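Local coordinates for protein NADH-dependent FAD reductase (Streptomyces globisporus, PDB 4R82) that uses NADH to reduce FAD, supplying the freely diffusing FADH2 needed by a halogenase and a monooxygenase in C-1027 antibiotic biosynthesis, at residues G128-H138 and G151-R162. Numbering follows the deposited sequence.
Sequences GAVAHLECAIH and GEVITATRWPAR
Ala131-His138 and Gly151-Arg158 run antiparallel within the hairpin of strands 131-143 and 146-158, their register broken by a classic beta bulge that sets two residues, Ile154 and Thr155, against the single Glu134. The Glu134 carbonyl takes a firm bond from Ile154 N (2.7 Å to O) and a weak one from Thr155 N. On one face of the sheet Leu133 rests CG on the Ala156 methyl and CD2 on Val153 CG2; on the other, Glu134 runs beside Thr155, and Thr155 CG2 packs 3.4 Å from Glu134 OE2, while Glu134 OE1 is held by the backbone N atoms of Glu120 and Ser121. This hairpin forms the middle of the antiparallel sheet of the flavin reductase domain, between strands 81-86 and 61-67, and Ala156-Arg158 also pair with a strand of the second subunit. Past the strand end, Trp159 turns the CZ3-CH2 edge of its indole onto the His132 imidazole in a T-shaped stack, planes at 72°; His132 NE2 bonds to Ile126 O. A type I turn from Trp159 brings Arg162 back, its chain straight through chi2 174° and chi3 -178°, which carries its guanidinium between Gly128 CA and the indole face. From there Arg162 NH2 donates to Ala129 O at 2.8 Å, nearly in the guanidinium plane, and its NH1 shares a water with Gly128 N. At the far end Ala136 and Glu152 exchange a reciprocal pair of backbone N-H...O bonds.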
# COMPACT_ATOMS: atom_id res chain seq x y z
N GLY A 128 -16.89 12.62 -5.35
CA GLY A 128 -16.95 12.34 -3.93
C GLY A 128 -15.68 11.77 -3.34
O GLY A 128 -15.60 11.56 -2.13
N ALA A 129 -14.68 11.54 -4.18
CA ALA A 129 -13.41 10.96 -3.76
C ALA A 129 -12.58 11.92 -2.91
O ALA A 129 -12.73 13.15 -3.02
CB ALA A 129 -12.62 10.53 -4.99
N VAL A 130 -11.68 11.37 -2.10
CA VAL A 130 -10.77 12.20 -1.31
C VAL A 130 -9.80 12.90 -2.26
O VAL A 130 -9.44 14.07 -2.07
CB VAL A 130 -9.97 11.34 -0.30
CG1 VAL A 130 -9.14 12.22 0.60
CG2 VAL A 130 -10.93 10.53 0.55
N ALA A 131 -9.40 12.18 -3.30
CA ALA A 131 -8.44 12.71 -4.26
C ALA A 131 -8.55 12.01 -5.59
O ALA A 131 -8.98 10.86 -5.66
CB ALA A 131 -7.04 12.58 -3.73
N HIS A 132 -8.13 12.72 -6.64
CA HIS A 132 -7.98 12.13 -7.98
C HIS A 132 -6.54 12.29 -8.40
O HIS A 132 -5.96 13.38 -8.25
CB HIS A 132 -8.85 12.89 -9.00
CG HIS A 132 -10.33 12.76 -8.77
ND1 HIS A 132 -11.22 13.73 -9.16
CD2 HIS A 132 -11.07 11.77 -8.22
CE1 HIS A 132 -12.45 13.35 -8.86
NE2 HIS A 132 -12.38 12.16 -8.28
N LEU A 133 -5.95 11.24 -8.97
CA LEU A 133 -4.60 11.34 -9.53
C LEU A 133 -4.69 10.82 -10.95
O LEU A 133 -5.26 9.77 -11.19
CB LEU A 133 -3.60 10.48 -8.76
CG LEU A 133 -3.35 10.76 -7.27
CD1 LEU A 133 -4.36 10.02 -6.40
CD2 LEU A 133 -1.91 10.39 -6.88
N GLU A 134 -4.15 11.58 -11.90
CA GLU A 134 -4.06 11.09 -13.27
C GLU A 134 -2.60 10.82 -13.57
O GLU A 134 -1.73 11.67 -13.34
CB GLU A 134 -4.67 12.11 -14.23
CG GLU A 134 -6.18 12.26 -14.01
CD GLU A 134 -6.81 13.33 -14.87
OE1 GLU A 134 -7.06 13.06 -16.06
OE2 GLU A 134 -7.07 14.44 -14.35
N CYS A 135 -2.33 9.62 -14.09
CA CYS A 135 -0.97 9.12 -14.16
C CYS A 135 -0.63 8.61 -15.54
O CYS A 135 -1.47 8.02 -16.21
CB CYS A 135 -0.81 7.95 -13.20
SG CYS A 135 -1.24 8.35 -11.50
N ALA A 136 0.62 8.81 -15.95
CA ALA A 136 1.10 8.26 -17.21
C ALA A 136 1.84 6.97 -16.90
O ALA A 136 2.69 6.94 -16.01
CB ALA A 136 2.04 9.25 -17.87
N ILE A 137 1.53 5.91 -17.64
CA ILE A 137 2.20 4.64 -17.39
C ILE A 137 3.67 4.76 -17.79
O ILE A 137 4.01 5.16 -18.91
CB ILE A 137 1.51 3.49 -18.12
CG1 ILE A 137 0.14 3.25 -17.48
CG2 ILE A 137 2.34 2.24 -18.01
CD1 ILE A 137 -0.76 2.34 -18.23
N HIS A 138 4.54 4.42 -16.84
CA HIS A 138 5.96 4.56 -17.06
C HIS A 138 6.66 3.22 -17.18
O HIS A 138 7.50 3.05 -18.07
CB HIS A 138 6.60 5.43 -15.97
CG HIS A 138 6.81 6.85 -16.39
ND1 HIS A 138 5.95 7.51 -17.24
CD2 HIS A 138 7.78 7.74 -16.07
CE1 HIS A 138 6.38 8.75 -17.43
NE2 HIS A 138 7.49 8.91 -16.73
N GLY A 151 3.24 4.42 -12.47
CA GLY A 151 2.78 5.59 -13.20
C GLY A 151 3.37 6.87 -12.66
O GLY A 151 3.63 6.98 -11.46
N GLU A 152 3.60 7.83 -13.56
CA GLU A 152 4.04 9.15 -13.13
C GLU A 152 2.82 10.05 -12.99
O GLU A 152 1.97 10.10 -13.89
CB GLU A 152 5.05 9.74 -14.13
CG GLU A 152 5.50 11.15 -13.71
CD GLU A 152 6.63 11.69 -14.56
OE1 GLU A 152 7.21 10.93 -15.35
OE2 GLU A 152 6.94 12.90 -14.41
N VAL A 153 2.71 10.74 -11.85
CA VAL A 153 1.56 11.59 -11.57
C VAL A 153 1.65 12.84 -12.45
O VAL A 153 2.63 13.59 -12.36
CB VAL A 153 1.53 12.02 -10.09
CG1 VAL A 153 0.32 12.91 -9.82
CG2 VAL A 153 1.51 10.78 -9.18
N ILE A 154 0.64 13.03 -13.31
CA ILE A 154 0.61 14.17 -14.22
C ILE A 154 -0.14 15.32 -13.57
O ILE A 154 0.26 16.49 -13.66
CB ILE A 154 -0.10 13.82 -15.54
CG1 ILE A 154 0.58 12.62 -16.20
CG2 ILE A 154 -0.14 15.02 -16.48
CD1 ILE A 154 2.07 12.76 -16.30
N THR A 155 -1.24 14.99 -12.91
CA THR A 155 -1.97 16.01 -12.18
C THR A 155 -2.71 15.33 -11.06
O THR A 155 -2.92 14.11 -11.08
CB THR A 155 -2.96 16.79 -13.08
OG1 THR A 155 -3.49 17.92 -12.37
CG2 THR A 155 -4.10 15.90 -13.51
N ALA A 156 -3.08 16.10 -10.05
CA ALA A 156 -3.89 15.55 -8.98
C ALA A 156 -4.74 16.65 -8.39
O ALA A 156 -4.38 17.83 -8.48
CB ALA A 156 -3.02 14.89 -7.91
N THR A 157 -5.88 16.27 -7.81
CA THR A 157 -6.76 17.23 -7.15
C THR A 157 -7.21 16.57 -5.86
O THR A 157 -7.40 15.35 -5.84
CB THR A 157 -7.98 17.57 -8.02
OG1 THR A 157 -7.56 18.29 -9.19
CG2 THR A 157 -8.96 18.43 -7.24
N ARG A 158 -7.36 17.35 -4.80
CA ARG A 158 -7.80 16.76 -3.53
C ARG A 158 -8.86 17.63 -2.86
O ARG A 158 -8.95 18.83 -3.12
CB ARG A 158 -6.61 16.50 -2.61
CG ARG A 158 -5.87 17.74 -2.17
CD ARG A 158 -4.58 17.38 -1.42
NE ARG A 158 -4.86 16.71 -0.15
CZ ARG A 158 -4.99 17.33 1.02
NH1 ARG A 158 -4.85 18.65 1.11
NH2 ARG A 158 -5.25 16.62 2.11
N TRP A 159 -9.66 17.00 -2.00
CA TRP A 159 -10.71 17.66 -1.25
C TRP A 159 -10.37 17.47 0.22
O TRP A 159 -10.67 16.44 0.81
CB TRP A 159 -12.09 17.05 -1.58
CG TRP A 159 -12.59 17.47 -2.93
CD1 TRP A 159 -13.48 18.47 -3.19
CD2 TRP A 159 -12.19 16.93 -4.20
NE1 TRP A 159 -13.68 18.58 -4.55
CE2 TRP A 159 -12.90 17.65 -5.19
CE3 TRP A 159 -11.32 15.91 -4.59
CZ2 TRP A 159 -12.75 17.38 -6.56
CZ3 TRP A 159 -11.17 15.65 -5.96
CH2 TRP A 159 -11.89 16.38 -6.93
N PRO A 160 -9.73 18.48 0.81
CA PRO A 160 -9.18 18.34 2.16
C PRO A 160 -10.21 17.96 3.23
O PRO A 160 -9.83 17.36 4.23
CB PRO A 160 -8.60 19.72 2.45
CG PRO A 160 -8.26 20.26 1.10
CD PRO A 160 -9.33 19.75 0.18
N ALA A 161 -11.48 18.30 3.04
CA ALA A 161 -12.48 18.03 4.07
C ALA A 161 -12.81 16.54 4.14
O ALA A 161 -13.36 16.07 5.15
CB ALA A 161 -13.73 18.86 3.84
N ARG A 162 -12.48 15.81 3.08
CA ARG A 162 -12.82 14.39 2.98
C ARG A 162 -11.75 13.48 3.56
O ARG A 162 -10.56 13.82 3.55
CB ARG A 162 -13.08 14.00 1.52
CG ARG A 162 -14.29 14.71 0.91
CD ARG A 162 -14.43 14.42 -0.59
NE ARG A 162 -15.57 15.15 -1.14
CZ ARG A 162 -15.79 15.35 -2.44
NH1 ARG A 162 -16.88 16.02 -2.82
NH2 ARG A 162 -14.95 14.90 -3.35
O HOH W 1 -14.16 14.08 -6.12
O HOH W 2 -16.86 15.63 -5.77